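Local coordinates for protein cytochrome P450 RhF (Acinetobacter radioresistens, PDB 6RO8) that is the haem domain of a self-sufficient class VII cytochrome P450 that probably inserts an oxygen atom from molecular oxygen or peroxide into organic substrates, at residues Thr81-Ala87 with Trp320-Thr326; Tyr105-Met109 with Glu215-Trp221; His178-Val182 with Lys238-Tyr242; Asp404-Gln410 with Ala425-Gln431. All blocks are in the same frame, centred on the assembly; numbering follows the deposited sequence.

Contact 1. Residues Thr81-Ala87 with Trp320-Thr326. With HEM (protoporphyrin IX containing Fe), chain B; HIS (histidine), chain C.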
# COMPACT_ATOMS: atom_id res chain seq x y z
N THR A 81 -15.15 15.77 -7.46
CA THR A 81 -14.18 16.47 -8.29
C THR A 81 -12.97 15.60 -8.60
O THR A 81 -12.58 15.45 -9.77
CB THR A 81 -13.72 17.75 -7.60
OG1 THR A 81 -14.84 18.35 -6.94
CG2 THR A 81 -13.16 18.72 -8.63
N PHE A 82 -12.34 15.04 -7.57
CA PHE A 82 -11.13 14.24 -7.72
C PHE A 82 -11.50 12.78 -7.51
O PHE A 82 -11.68 12.33 -6.38
CB PHE A 82 -10.06 14.71 -6.74
CG PHE A 82 -9.95 16.19 -6.68
CD1 PHE A 82 -9.39 16.88 -7.74
CD2 PHE A 82 -10.44 16.89 -5.60
CE1 PHE A 82 -9.30 18.24 -7.71
CE2 PHE A 82 -10.35 18.25 -5.57
CZ PHE A 82 -9.78 18.93 -6.63
N SER A 83 -11.61 12.05 -8.60
CA SER A 83 -12.11 10.69 -8.53
C SER A 83 -10.97 9.69 -8.53
O SER A 83 -9.86 9.95 -9.02
CB SER A 83 -13.06 10.40 -9.69
OG SER A 83 -12.40 9.68 -10.72
N ALA A 84 -11.28 8.51 -8.00
CA ALA A 84 -10.33 7.43 -7.81
C ALA A 84 -10.16 6.56 -9.03
O ALA A 84 -9.46 5.55 -8.95
CB ALA A 84 -10.79 6.57 -6.63
N CYS A 85 -10.78 6.92 -10.17
CA CYS A 85 -10.86 6.01 -11.31
C CYS A 85 -9.48 5.55 -11.77
O CYS A 85 -9.30 4.39 -12.14
CB CYS A 85 -11.64 6.66 -12.45
SG CYS A 85 -10.93 8.18 -13.15
N ASN A 86 -8.49 6.42 -11.69
CA ASN A 86 -7.15 6.06 -12.11
C ASN A 86 -6.32 5.39 -11.01
O ASN A 86 -5.15 5.10 -11.25
CB ASN A 86 -6.41 7.31 -12.61
CG ASN A 86 -6.19 8.33 -11.51
OD1 ASN A 86 -6.93 8.36 -10.51
ND2 ASN A 86 -5.17 9.15 -11.66
N ALA A 87 -6.89 5.11 -9.83
CA ALA A 87 -6.07 4.63 -8.72
C ALA A 87 -5.38 3.30 -9.04
O ALA A 87 -4.32 3.02 -8.47
CB ALA A 87 -6.90 4.49 -7.44
N TRP A 320 -0.48 8.20 -3.86
CA TRP A 320 -1.71 7.68 -4.44
C TRP A 320 -2.21 8.67 -5.50
O TRP A 320 -1.66 9.76 -5.66
CB TRP A 320 -2.75 7.41 -3.34
CG TRP A 320 -3.64 6.23 -3.61
CD1 TRP A 320 -5.01 6.24 -3.67
CD2 TRP A 320 -3.23 4.88 -3.85
NE1 TRP A 320 -5.48 4.98 -3.95
CE2 TRP A 320 -4.42 4.12 -4.06
CE3 TRP A 320 -1.99 4.23 -3.93
CZ2 TRP A 320 -4.40 2.75 -4.33
CZ3 TRP A 320 -1.98 2.86 -4.22
CH2 TRP A 320 -3.17 2.14 -4.40
N ARG A 321 -3.24 8.29 -6.24
CA ARG A 321 -3.58 9.02 -7.46
C ARG A 321 -5.05 9.42 -7.52
O ARG A 321 -5.94 8.74 -6.97
CB ARG A 321 -3.22 8.20 -8.69
CG ARG A 321 -1.74 7.94 -8.86
CD ARG A 321 -1.49 7.12 -10.12
NE ARG A 321 -1.85 5.73 -9.93
CZ ARG A 321 -1.94 4.83 -10.91
NH1 ARG A 321 -1.72 5.18 -12.20
NH2 ARG A 321 -2.26 3.57 -10.58
N ARG A 322 -5.30 10.54 -8.19
CA ARG A 322 -6.65 11.02 -8.44
C ARG A 322 -6.72 11.51 -9.87
O ARG A 322 -5.71 11.85 -10.49
CB ARG A 322 -7.04 12.15 -7.47
CG ARG A 322 -7.36 11.69 -6.06
CD ARG A 322 -8.45 10.64 -6.10
NE ARG A 322 -8.94 10.28 -4.77
CZ ARG A 322 -8.65 9.14 -4.14
NH1 ARG A 322 -7.87 8.24 -4.72
NH2 ARG A 322 -9.16 8.90 -2.94
N GLN A 323 -7.94 11.54 -10.42
CA GLN A 323 -8.18 12.13 -11.73
C GLN A 323 -9.24 13.20 -11.60
O GLN A 323 -10.22 13.03 -10.88
CB GLN A 323 -8.63 11.10 -12.76
CG GLN A 323 -8.40 11.62 -14.18
CD GLN A 323 -8.63 10.59 -15.25
OE1 GLN A 323 -7.90 9.61 -15.35
NE2 GLN A 323 -9.66 10.80 -16.06
N VAL A 324 -9.03 14.30 -12.29
CA VAL A 324 -9.90 15.47 -12.20
C VAL A 324 -11.05 15.32 -13.20
O VAL A 324 -10.84 15.01 -14.38
CB VAL A 324 -9.10 16.76 -12.43
CG1 VAL A 324 -9.99 17.99 -12.43
CG2 VAL A 324 -8.00 16.87 -11.37
N THR A 325 -12.28 15.53 -12.71
CA THR A 325 -13.49 15.29 -13.48
C THR A 325 -14.15 16.57 -13.99
O THR A 325 -14.86 16.53 -15.00
CB THR A 325 -14.50 14.52 -12.63
OG1 THR A 325 -14.70 15.21 -11.40
CG2 THR A 325 -13.99 13.10 -12.34
N THR A 326 -13.97 17.69 -13.29
CA THR A 326 -14.36 19.00 -13.79
C THR A 326 -13.26 19.98 -13.42
O THR A 326 -12.50 19.73 -12.49
CB THR A 326 -15.70 19.48 -13.21
OG1 THR A 326 -16.07 20.74 -13.81
CG2 THR A 326 -15.59 19.64 -11.70
CHA HEM B . -7.86 1.70 0.51
CHB HEM B . -3.29 1.92 2.17
CHC HEM B . -3.68 -2.54 4.11
CHD HEM B . -8.06 -2.88 2.03
C1A HEM B . -6.59 2.16 0.77
C2A HEM B . -6.01 3.42 0.34
C3A HEM B . -4.76 3.47 0.80
C4A HEM B . -4.48 2.25 1.53
CMA HEM B . -3.79 4.65 0.56
CAA HEM B . -6.71 4.52 -0.48
CBA HEM B . -7.19 5.57 0.50
CGA HEM B . -7.97 6.66 -0.18
O1A HEM B . -8.11 6.61 -1.43
O2A HEM B . -8.45 7.57 0.53
C1B HEM B . -3.04 0.79 2.91
C2B HEM B . -1.87 0.57 3.75
C3B HEM B . -1.97 -0.67 4.27
C4B HEM B . -3.20 -1.27 3.79
CMB HEM B . -0.75 1.63 3.94
CAB HEM B . -1.03 -1.41 5.25
CBB HEM B . -0.01 -0.85 5.92
C1C HEM B . -4.91 -3.03 3.72
C2C HEM B . -5.47 -4.34 4.01
C3C HEM B . -6.69 -4.40 3.42
C4C HEM B . -6.93 -3.16 2.76
CMC HEM B . -4.76 -5.41 4.86
CAC HEM B . -7.76 -5.53 3.38
CBC HEM B . -7.58 -6.72 3.96
C1D HEM B . -8.39 -1.70 1.42
C2D HEM B . -9.61 -1.43 0.69
C3D HEM B . -9.56 -0.17 0.28
C4D HEM B . -8.31 0.42 0.73
CMD HEM B . -10.76 -2.43 0.42
CAD HEM B . -10.67 0.50 -0.56
CBD HEM B . -11.75 1.13 0.30
CGD HEM B . -12.52 2.14 -0.52
O1D HEM B . -12.19 2.30 -1.71
O2D HEM B . -13.45 2.80 0.01
NA HEM B . -5.62 1.47 1.47
NB HEM B . -3.82 -0.36 2.96
NC HEM B . -5.83 -2.35 2.95
ND HEM B . -7.62 -0.54 1.43
FE HEM B . -5.73 -0.47 2.22
N HIS C . -3.01 -1.84 -3.43
CA HIS C . -2.98 -0.86 -2.34
C HIS C . -2.73 -1.54 -1.00
O HIS C . -2.79 -0.87 0.04
CB HIS C . -4.28 -0.06 -2.30
CG HIS C . -5.50 -0.88 -2.55
ND1 HIS C . -6.59 -0.86 -1.70
CD2 HIS C . -5.81 -1.74 -3.54
CE1 HIS C . -7.52 -1.68 -2.17
NE2 HIS C . -7.07 -2.22 -3.28
OXT HIS C . -2.48 -2.74 -0.93
O HOH W 1 -2.17 4.36 -7.87
O HOH W 2 -5.00 -1.22 0.17
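Ser83 and Gln323 grip each other's backbone in an antiparallel hydrogen-bonded pair, Ser83 N to Gln323 O at 2.8 Å and Gln323 N to Ser83 O at 2.9 Å. The next pair, Phe82 with Val324, is non-hydrogen-bonded; there the two side chains lie side by side, Val324 CG2 meeting the edge of the Phe82 ring at CD1 (3.9 Å). Beyond it Thr325 N donates to Thr81 O. Arg322 leaves the strand toward the haem: bent at chi2 (-56°), it runs its CD past Ser83 O, lays one guanidinium face against Ala84 CB, and gives NH2 in plane to propionate oxygen O1A of the haem (2.9 Å). Its other terminal nitrogen, NH1, donates to Arg321 O (3.0 Å), which fixes the rotation of the group; His379 and Arg126 also bind the haem. Trp320 carries its indole over to the active site, with CH2 3.2 Å from CB of the bound histidine and the haem methyl CMA over one face. Arg321 points the other way. Asn86 O sits 3.2 Å above the centre of its guanidinium, Arg321 NH2 bonds weakly to Ala87 O (3.0 Å) beside a water, and the Glu89 backbone carbonyl and Tyr63 hydroxyl bond NH1. Strand 82-83 is an outer strand of the P450 beta sheet, with strand 320-324 lying between it and strand 340-343, and helix 69-77 packs on Phe82 and Arg322.

Contact 2. Residues Tyr105-Met109 with Glu215-Trp221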
# COMPACT_ATOMS: atom_id res chain seq x y z
N TYR A 105 -5.78 -13.74 -22.29
CA TYR A 105 -6.40 -14.08 -21.02
C TYR A 105 -7.75 -13.39 -20.81
O TYR A 105 -8.32 -13.51 -19.72
CB TYR A 105 -5.44 -13.74 -19.86
CG TYR A 105 -4.21 -14.62 -19.88
CD1 TYR A 105 -4.26 -15.92 -19.38
CD2 TYR A 105 -3.02 -14.17 -20.42
CE1 TYR A 105 -3.15 -16.74 -19.42
CE2 TYR A 105 -1.91 -14.98 -20.45
CZ TYR A 105 -1.98 -16.27 -19.95
OH TYR A 105 -0.86 -17.08 -20.00
N LYS A 106 -8.27 -12.72 -21.84
CA LYS A 106 -9.49 -11.91 -21.73
C LYS A 106 -9.49 -11.10 -20.44
O LYS A 106 -10.44 -11.11 -19.66
CB LYS A 106 -10.75 -12.77 -21.84
CG LYS A 106 -10.92 -13.49 -23.17
CD LYS A 106 -11.25 -12.55 -24.32
CE LYS A 106 -11.13 -13.23 -25.71
NZ LYS A 106 -10.32 -12.45 -26.70
N TYR A 107 -8.39 -10.38 -20.22
CA TYR A 107 -8.20 -9.62 -18.99
C TYR A 107 -9.23 -8.51 -18.89
O TYR A 107 -9.41 -7.72 -19.83
CB TYR A 107 -6.78 -9.06 -18.97
CG TYR A 107 -6.37 -8.23 -17.78
CD1 TYR A 107 -6.03 -8.84 -16.57
CD2 TYR A 107 -6.22 -6.86 -17.89
CE1 TYR A 107 -5.60 -8.07 -15.47
CE2 TYR A 107 -5.80 -6.09 -16.81
CZ TYR A 107 -5.49 -6.70 -15.61
OH TYR A 107 -5.07 -5.91 -14.55
N GLY A 108 -9.92 -8.44 -17.76
CA GLY A 108 -11.05 -7.55 -17.67
C GLY A 108 -11.10 -6.73 -16.41
O GLY A 108 -12.18 -6.44 -15.88
N MET A 109 -9.94 -6.35 -15.90
CA MET A 109 -9.89 -5.60 -14.65
C MET A 109 -10.53 -4.24 -14.84
O MET A 109 -10.09 -3.46 -15.68
CB MET A 109 -8.44 -5.45 -14.21
CG MET A 109 -8.28 -4.53 -13.05
SD MET A 109 -8.43 -5.43 -11.52
CE MET A 109 -9.02 -4.09 -10.50
N GLU A 215 2.20 -11.48 -19.26
CA GLU A 215 1.90 -12.88 -18.97
C GLU A 215 1.52 -13.06 -17.50
O GLU A 215 0.47 -13.63 -17.18
CB GLU A 215 3.10 -13.75 -19.34
CG GLU A 215 3.04 -14.29 -20.76
CD GLU A 215 1.88 -15.25 -20.96
OE1 GLU A 215 1.33 -15.74 -19.95
OE2 GLU A 215 1.52 -15.51 -22.13
N GLY A 216 2.37 -12.57 -16.59
CA GLY A 216 2.08 -12.72 -15.17
C GLY A 216 0.76 -12.11 -14.77
O GLY A 216 -0.05 -12.73 -14.08
N VAL A 217 0.51 -10.87 -15.21
CA VAL A 217 -0.76 -10.22 -14.93
C VAL A 217 -1.92 -11.02 -15.53
O VAL A 217 -2.95 -11.23 -14.88
CB VAL A 217 -0.72 -8.77 -15.46
CG1 VAL A 217 -2.11 -8.16 -15.54
CG2 VAL A 217 0.19 -7.92 -14.59
N GLY A 218 -1.76 -11.48 -16.78
CA GLY A 218 -2.82 -12.24 -17.40
C GLY A 218 -3.14 -13.51 -16.64
O GLY A 218 -4.31 -13.80 -16.34
N GLN A 219 -2.11 -14.29 -16.30
CA GLN A 219 -2.32 -15.50 -15.53
C GLN A 219 -2.98 -15.20 -14.19
O GLN A 219 -3.92 -15.88 -13.78
CB GLN A 219 -1.00 -16.22 -15.33
CG GLN A 219 -0.33 -16.61 -16.63
CD GLN A 219 1.02 -17.25 -16.39
OE1 GLN A 219 1.38 -17.52 -15.24
NE2 GLN A 219 1.77 -17.48 -17.45
N PHE A 220 -2.49 -14.16 -13.51
CA PHE A 220 -3.12 -13.68 -12.28
C PHE A 220 -4.63 -13.51 -12.47
O PHE A 220 -5.42 -13.97 -11.65
CB PHE A 220 -2.46 -12.35 -11.87
CG PHE A 220 -2.70 -11.96 -10.44
CD1 PHE A 220 -3.37 -12.80 -9.57
CD2 PHE A 220 -2.25 -10.73 -9.98
CE1 PHE A 220 -3.58 -12.43 -8.26
CE2 PHE A 220 -2.45 -10.36 -8.68
CZ PHE A 220 -3.12 -11.21 -7.82
N TRP A 221 -5.04 -12.84 -13.54
CA TRP A 221 -6.46 -12.70 -13.84
C TRP A 221 -7.12 -14.06 -13.99
O TRP A 221 -8.18 -14.32 -13.41
CB TRP A 221 -6.65 -11.87 -15.11
CG TRP A 221 -8.09 -11.61 -15.44
CD1 TRP A 221 -8.84 -12.26 -16.38
CD2 TRP A 221 -8.95 -10.65 -14.83
NE1 TRP A 221 -10.12 -11.75 -16.39
CE2 TRP A 221 -10.21 -10.76 -15.44
CE3 TRP A 221 -8.77 -9.70 -13.82
CZ2 TRP A 221 -11.29 -9.96 -15.08
CZ3 TRP A 221 -9.84 -8.91 -13.46
CH2 TRP A 221 -11.09 -9.05 -14.09
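With CG of Trp221 anti to its backbone N (chi1 -177°), the indole swings off helix 207-233 against the chain after helix 96-104; the chi1 of -67° at Tyr105 lays the phenol along helix 207-233. One indole face takes the backbone of Tyr107-Met109, with Gly108 N 3.2 Å above the ring plane and Tyr107 CA in a CH-pi contact, 3.9 Å from the centroid of the five-membered ring. The Tyr107 ring crosses the Trp221 side chain roughly at right angles, bringing CD1 to Trp221 CB (3.4 Å) and CE1 to Val217 CG1 (3.5 Å). The chain turns here in a Schellman motif whose C-prime residue, Lys106 (positive phi), ends helix 96-104; by family, this is probably the B'-C loop packing on the long G helix. Just before Lys106, Tyr105 covers Gly218, whose lack of a side chain lets the phenol lie flat on the helix, Gly218 C 3.6 Å above the ring plane. Tyr105 OH donates to the syn lone pair of Glu215 OE1 (2.6 Å), ring and carboxylate planes 84° apart. Gln219 NE2 also donates to Glu215 OE1 (3.1 Å), on the anti side, tilted out of the carboxylate plane. On helix 257-270, His261 stacks on Trp221.

Contact 3. Residues His178-Val182 with Lys238-Tyr242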
# COMPACT_ATOMS: atom_id res chain seq x y z
N HIS A 178 -6.53 -16.02 4.61
CA HIS A 178 -7.47 -16.48 5.63
C HIS A 178 -8.60 -15.48 5.85
O HIS A 178 -9.75 -15.88 6.00
CB HIS A 178 -6.73 -16.75 6.94
CG HIS A 178 -7.54 -17.51 7.93
ND1 HIS A 178 -7.87 -18.84 7.76
CD2 HIS A 178 -8.11 -17.13 9.10
CE1 HIS A 178 -8.60 -19.24 8.79
NE2 HIS A 178 -8.75 -18.23 9.62
N PHE A 179 -8.28 -14.18 5.87
CA PHE A 179 -9.32 -13.17 5.97
C PHE A 179 -10.28 -13.26 4.79
O PHE A 179 -11.51 -13.25 4.96
CB PHE A 179 -8.69 -11.79 6.06
CG PHE A 179 -9.69 -10.67 6.14
CD1 PHE A 179 -10.39 -10.44 7.33
CD2 PHE A 179 -9.91 -9.84 5.05
CE1 PHE A 179 -11.31 -9.39 7.41
CE2 PHE A 179 -10.83 -8.81 5.13
CZ PHE A 179 -11.53 -8.58 6.31
N LEU A 180 -9.75 -13.31 3.57
CA LEU A 180 -10.57 -13.63 2.41
C LEU A 180 -10.97 -15.09 2.50
O LEU A 180 -10.55 -15.83 3.40
CB LEU A 180 -9.80 -13.33 1.13
CG LEU A 180 -9.18 -11.92 1.10
CD1 LEU A 180 -8.12 -11.76 0.02
CD2 LEU A 180 -10.26 -10.88 0.91
N GLY A 181 -11.81 -15.55 1.61
CA GLY A 181 -12.09 -16.96 1.80
C GLY A 181 -11.25 -17.86 0.92
O GLY A 181 -11.75 -18.86 0.38
N VAL A 182 -9.97 -17.53 0.75
CA VAL A 182 -9.17 -17.98 -0.39
C VAL A 182 -8.21 -19.06 0.07
O VAL A 182 -7.38 -18.81 0.95
CB VAL A 182 -8.42 -16.81 -1.04
CG1 VAL A 182 -7.47 -17.33 -2.10
CG2 VAL A 182 -9.40 -15.81 -1.63
N LYS A 238 -16.66 -19.16 4.56
CA LYS A 238 -16.52 -17.93 5.32
C LYS A 238 -15.24 -17.22 4.87
O LYS A 238 -14.23 -17.86 4.57
CB LYS A 238 -16.52 -18.19 6.84
CG LYS A 238 -16.44 -16.91 7.71
CD LYS A 238 -16.49 -17.22 9.23
CE LYS A 238 -16.40 -15.93 10.08
NZ LYS A 238 -16.45 -16.26 11.57
N GLY A 239 -15.32 -15.90 4.80
CA GLY A 239 -14.23 -15.03 4.40
C GLY A 239 -14.82 -13.85 3.66
O GLY A 239 -15.94 -13.89 3.17
N TRP A 240 -14.04 -12.77 3.58
CA TRP A 240 -14.58 -11.55 2.98
C TRP A 240 -15.04 -11.76 1.54
O TRP A 240 -16.06 -11.20 1.12
CB TRP A 240 -13.55 -10.45 3.04
CG TRP A 240 -14.14 -9.12 2.82
CD1 TRP A 240 -15.41 -8.72 3.14
CD2 TRP A 240 -13.49 -7.99 2.25
NE1 TRP A 240 -15.58 -7.40 2.80
CE2 TRP A 240 -14.41 -6.93 2.25
CE3 TRP A 240 -12.20 -7.78 1.74
CZ2 TRP A 240 -14.09 -5.67 1.76
CZ3 TRP A 240 -11.89 -6.54 1.24
CH2 TRP A 240 -12.82 -5.49 1.26
N MET A 241 -14.31 -12.57 0.76
CA MET A 241 -14.72 -12.79 -0.62
C MET A 241 -16.05 -13.55 -0.68
O MET A 241 -16.89 -13.27 -1.54
CB MET A 241 -13.62 -13.52 -1.39
CG MET A 241 -12.44 -12.65 -1.78
SD MET A 241 -12.96 -11.13 -2.61
CE MET A 241 -13.99 -11.77 -3.93
N TYR A 242 -16.26 -14.51 0.23
CA TYR A 242 -17.56 -15.16 0.33
C TYR A 242 -18.66 -14.17 0.67
O TYR A 242 -19.81 -14.34 0.23
CB TYR A 242 -17.53 -16.27 1.37
CG TYR A 242 -16.76 -17.48 0.92
CD1 TYR A 242 -17.24 -18.30 -0.11
CD2 TYR A 242 -15.56 -17.81 1.52
CE1 TYR A 242 -16.52 -19.41 -0.53
CE2 TYR A 242 -14.83 -18.92 1.11
CZ TYR A 242 -15.32 -19.71 0.09
OH TYR A 242 -14.58 -20.80 -0.30
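Trp240 N donates to Phe179 O at 2.9 Å and so links the first turn of helix 240-250 to the last turn of helix 170-179. Around this bond the packing is close. Gly239, at the N-cap position, brings its CA to 3.3 Å from Phe179 O, and the two glycines Gly181 and Gly239 approach to 3.9 Å between CA atoms. The absence of side chains at both lets the backbones come this near, and the backbone angles of Gly239 are themselves ones that only glycine adopts easily. Gly181 is also pressed from the Tyr242 side, its O lying 3.2 Å from Tyr242 CE2. The apolar part is built on Trp240, whose CG stands anti to the backbone N (chi1 -164°), sending the indole in beside Phe179 and Leu180. Phe179 CE2 lies 3.8 Å from Trp240 CE3, the two ring systems obliquely set with planes at 47°, while Leu180 CD2 touches the indole at its edge. Leu180 and Met241 run side by side, CD2 to CG 3.9 Å. Toward solvent the contact thins at Lys238, whose exposed side chain adds almost nothing. The inner side faces the haem, which touches both Phe179 and Trp240; Trp240 belongs to its pocket. Phe132 meets the Trp240 ring edge-to-face, helix 257-270 packs on Leu180, Trp240 and Met241, helix 134-155 lies against Phe179, and Met231 of helix 207-233 covers Val182, Met241 and Tyr242.

Contact 4. Residues Asp404-Gln410 with Ala425-Gln431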
# COMPACT_ATOMS: atom_id res chain seq x y z
N ASP A 404 17.82 -7.61 22.13
CA ASP A 404 19.08 -7.13 21.57
C ASP A 404 19.07 -7.11 20.04
O ASP A 404 20.13 -6.92 19.43
CB ASP A 404 20.26 -7.97 22.09
CG ASP A 404 20.28 -9.40 21.56
OD1 ASP A 404 19.20 -10.02 21.47
OD2 ASP A 404 21.38 -9.90 21.23
N LEU A 405 17.91 -7.31 19.42
CA LEU A 405 17.78 -7.22 17.97
C LEU A 405 18.39 -5.93 17.44
O LEU A 405 18.11 -4.85 17.97
CB LEU A 405 16.30 -7.27 17.59
CG LEU A 405 16.06 -7.70 16.16
CD1 LEU A 405 16.56 -9.08 16.18
CD2 LEU A 405 14.59 -7.68 15.84
N LYS A 406 19.22 -6.04 16.40
CA LYS A 406 19.80 -4.88 15.74
C LYS A 406 19.88 -5.13 14.24
O LYS A 406 19.97 -6.27 13.79
CB LYS A 406 21.20 -4.52 16.27
CG LYS A 406 22.22 -5.66 16.36
CD LYS A 406 23.21 -5.39 17.49
CE LYS A 406 22.82 -6.09 18.76
NZ LYS A 406 23.27 -5.44 20.01
N LEU A 407 19.86 -4.05 13.46
CA LEU A 407 20.07 -4.17 12.03
C LEU A 407 21.52 -4.53 11.73
O LEU A 407 22.44 -4.03 12.38
CB LEU A 407 19.71 -2.85 11.33
CG LEU A 407 18.23 -2.47 11.28
CD1 LEU A 407 18.07 -0.96 11.00
CD2 LEU A 407 17.48 -3.31 10.25
N CYS A 408 21.73 -5.44 10.78
CA CYS A 408 23.07 -5.61 10.24
C CYS A 408 23.41 -4.48 9.27
O CYS A 408 22.53 -3.83 8.70
CB CYS A 408 23.22 -6.94 9.50
SG CYS A 408 22.66 -8.46 10.32
N GLU A 409 24.71 -4.25 9.08
CA GLU A 409 25.15 -3.40 7.99
C GLU A 409 24.71 -4.03 6.68
O GLU A 409 24.96 -5.22 6.44
CB GLU A 409 26.67 -3.22 8.01
CG GLU A 409 27.18 -2.67 9.32
CD GLU A 409 28.69 -2.58 9.36
OE1 GLU A 409 29.33 -2.78 8.30
OE2 GLU A 409 29.24 -2.33 10.46
N GLN A 410 24.03 -3.25 5.84
CA GLN A 410 23.51 -3.79 4.60
C GLN A 410 23.14 -2.63 3.69
O GLN A 410 22.87 -1.52 4.15
CB GLN A 410 22.28 -4.68 4.84
CG GLN A 410 21.07 -3.92 5.36
CD GLN A 410 20.13 -4.78 6.20
OE1 GLN A 410 19.33 -5.55 5.66
NE2 GLN A 410 20.23 -4.64 7.52
N ALA A 425 15.00 -6.71 1.54
CA ALA A 425 15.54 -7.51 2.63
C ALA A 425 15.62 -6.67 3.89
O ALA A 425 15.67 -5.43 3.84
CB ALA A 425 16.93 -8.07 2.27
N LEU A 426 15.62 -7.35 5.05
CA LEU A 426 15.79 -6.71 6.35
C LEU A 426 16.73 -7.60 7.17
O LEU A 426 16.30 -8.42 7.99
CB LEU A 426 14.45 -6.49 7.05
CG LEU A 426 14.47 -5.46 8.19
CD1 LEU A 426 14.78 -4.05 7.67
CD2 LEU A 426 13.18 -5.46 9.01
N TRP A 427 18.04 -7.44 6.96
CA TRP A 427 19.02 -8.30 7.62
C TRP A 427 19.31 -7.81 9.04
O TRP A 427 19.45 -6.61 9.29
CB TRP A 427 20.30 -8.37 6.79
CG TRP A 427 20.20 -9.44 5.75
CD1 TRP A 427 20.01 -9.28 4.42
CD2 TRP A 427 20.25 -10.86 5.98
NE1 TRP A 427 19.94 -10.51 3.79
CE2 TRP A 427 20.09 -11.49 4.74
CE3 TRP A 427 20.42 -11.65 7.12
CZ2 TRP A 427 20.09 -12.87 4.60
CZ3 TRP A 427 20.42 -13.02 6.98
CH2 TRP A 427 20.25 -13.62 5.73
N THR A 428 19.40 -8.75 9.95
CA THR A 428 19.20 -8.46 11.36
C THR A 428 19.86 -9.55 12.20
O THR A 428 19.91 -10.71 11.79
CB THR A 428 17.70 -8.34 11.64
OG1 THR A 428 17.47 -8.18 13.04
CG2 THR A 428 17.01 -9.56 11.17
N GLU A 429 20.37 -9.17 13.38
CA GLU A 429 21.22 -10.07 14.16
C GLU A 429 20.98 -9.89 15.65
O GLU A 429 20.44 -8.87 16.10
CB GLU A 429 22.70 -9.83 13.87
CG GLU A 429 23.13 -8.39 14.04
CD GLU A 429 24.59 -8.18 13.66
OE1 GLU A 429 25.21 -9.14 13.15
OE2 GLU A 429 25.12 -7.07 13.87
N TRP A 430 21.43 -10.88 16.43
CA TRP A 430 21.26 -10.89 17.89
C TRP A 430 22.12 -11.99 18.51
O TRP A 430 22.99 -12.57 17.85
CB TRP A 430 19.79 -11.08 18.26
CG TRP A 430 19.18 -12.43 17.87
CD1 TRP A 430 18.85 -13.45 18.72
CD2 TRP A 430 18.77 -12.86 16.56
NE1 TRP A 430 18.28 -14.49 18.02
CE2 TRP A 430 18.23 -14.16 16.69
CE3 TRP A 430 18.82 -12.29 15.28
CZ2 TRP A 430 17.73 -14.88 15.60
CZ3 TRP A 430 18.34 -13.01 14.20
CH2 TRP A 430 17.80 -14.29 14.37
N GLN A 431 21.86 -12.28 19.79
CA GLN A 431 22.55 -13.33 20.54
C GLN A 431 22.38 -14.72 19.92
O GLN A 431 21.56 -15.52 20.38
CB GLN A 431 22.04 -13.38 21.98
CG GLN A 431 22.76 -14.42 22.85
CD GLN A 431 21.80 -15.21 23.74
OE1 GLN A 431 21.60 -14.88 24.91
NE2 GLN A 431 21.20 -16.26 23.18
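Lys406 and Glu429 form an antiparallel hydrogen-bonded pair, Lys406 N to Glu429 O at 3.1 Å and Glu429 N to Lys406 O at 3.0 Å, and Cys408 N adds a third backbone bond, to Trp427 O. Side-chain hydrogen bonds extend the pairing. Gln410 holds the backbone of Trp427 through both its N-H and its carbonyl: OE1 takes Trp427 N at 2.6 Å, in the amide plane and on a lone pair, and NE2 gives to Trp427 O at 2.8 Å. That NE2 also donates to Cys408 O, so three bonds fix the flat amide. Thr428 OG1, anti to the backbone N (chi1 174°), is a second donor to Lys406 O beside Glu429 N, 3.2 Å away and well above the carbonyl plane. At the other end Asp404 OD2 receives a weak bond from Gln431 N. Apolar contacts gather on the face of Leu407 and Thr428, where Leu407 CD2 meets Leu426 CD1 at 3.8 Å and Leu405 CD1 lies 4.0 Å from Trp430 CE3; helix 273-288 covers the leucines. On the other face Cys408 SG rests against Glu429 CG. The arrangement is a small antiparallel sheet of the P450 fold that joins two C-terminal strands, 406-407 and the central 427-429, to strand 160-162.

How the contacts relate
Contact 1 is the most buried, and contacts 2 and 3 are partly buried; contact 4, also partly buried, is on the opposite side of the chain's centre from contact 1. The two strand pairings differ in their surroundings: contact 1 places arginine and tryptophan at the haem, whereas contact 4 lies away from the annotated sites and adds side-chain amide and hydroxyl bonds to its backbone pairing. Contact 2 sets a loop on the middle of a long helix, with a glycine under a tyrosine ring; contact 3 joins a helix end to a helix start, with two glycines where backbones meet. Each centres on a tryptophan, and helix 257-270 backs both. Contacts 1 and 3 both touch the haem.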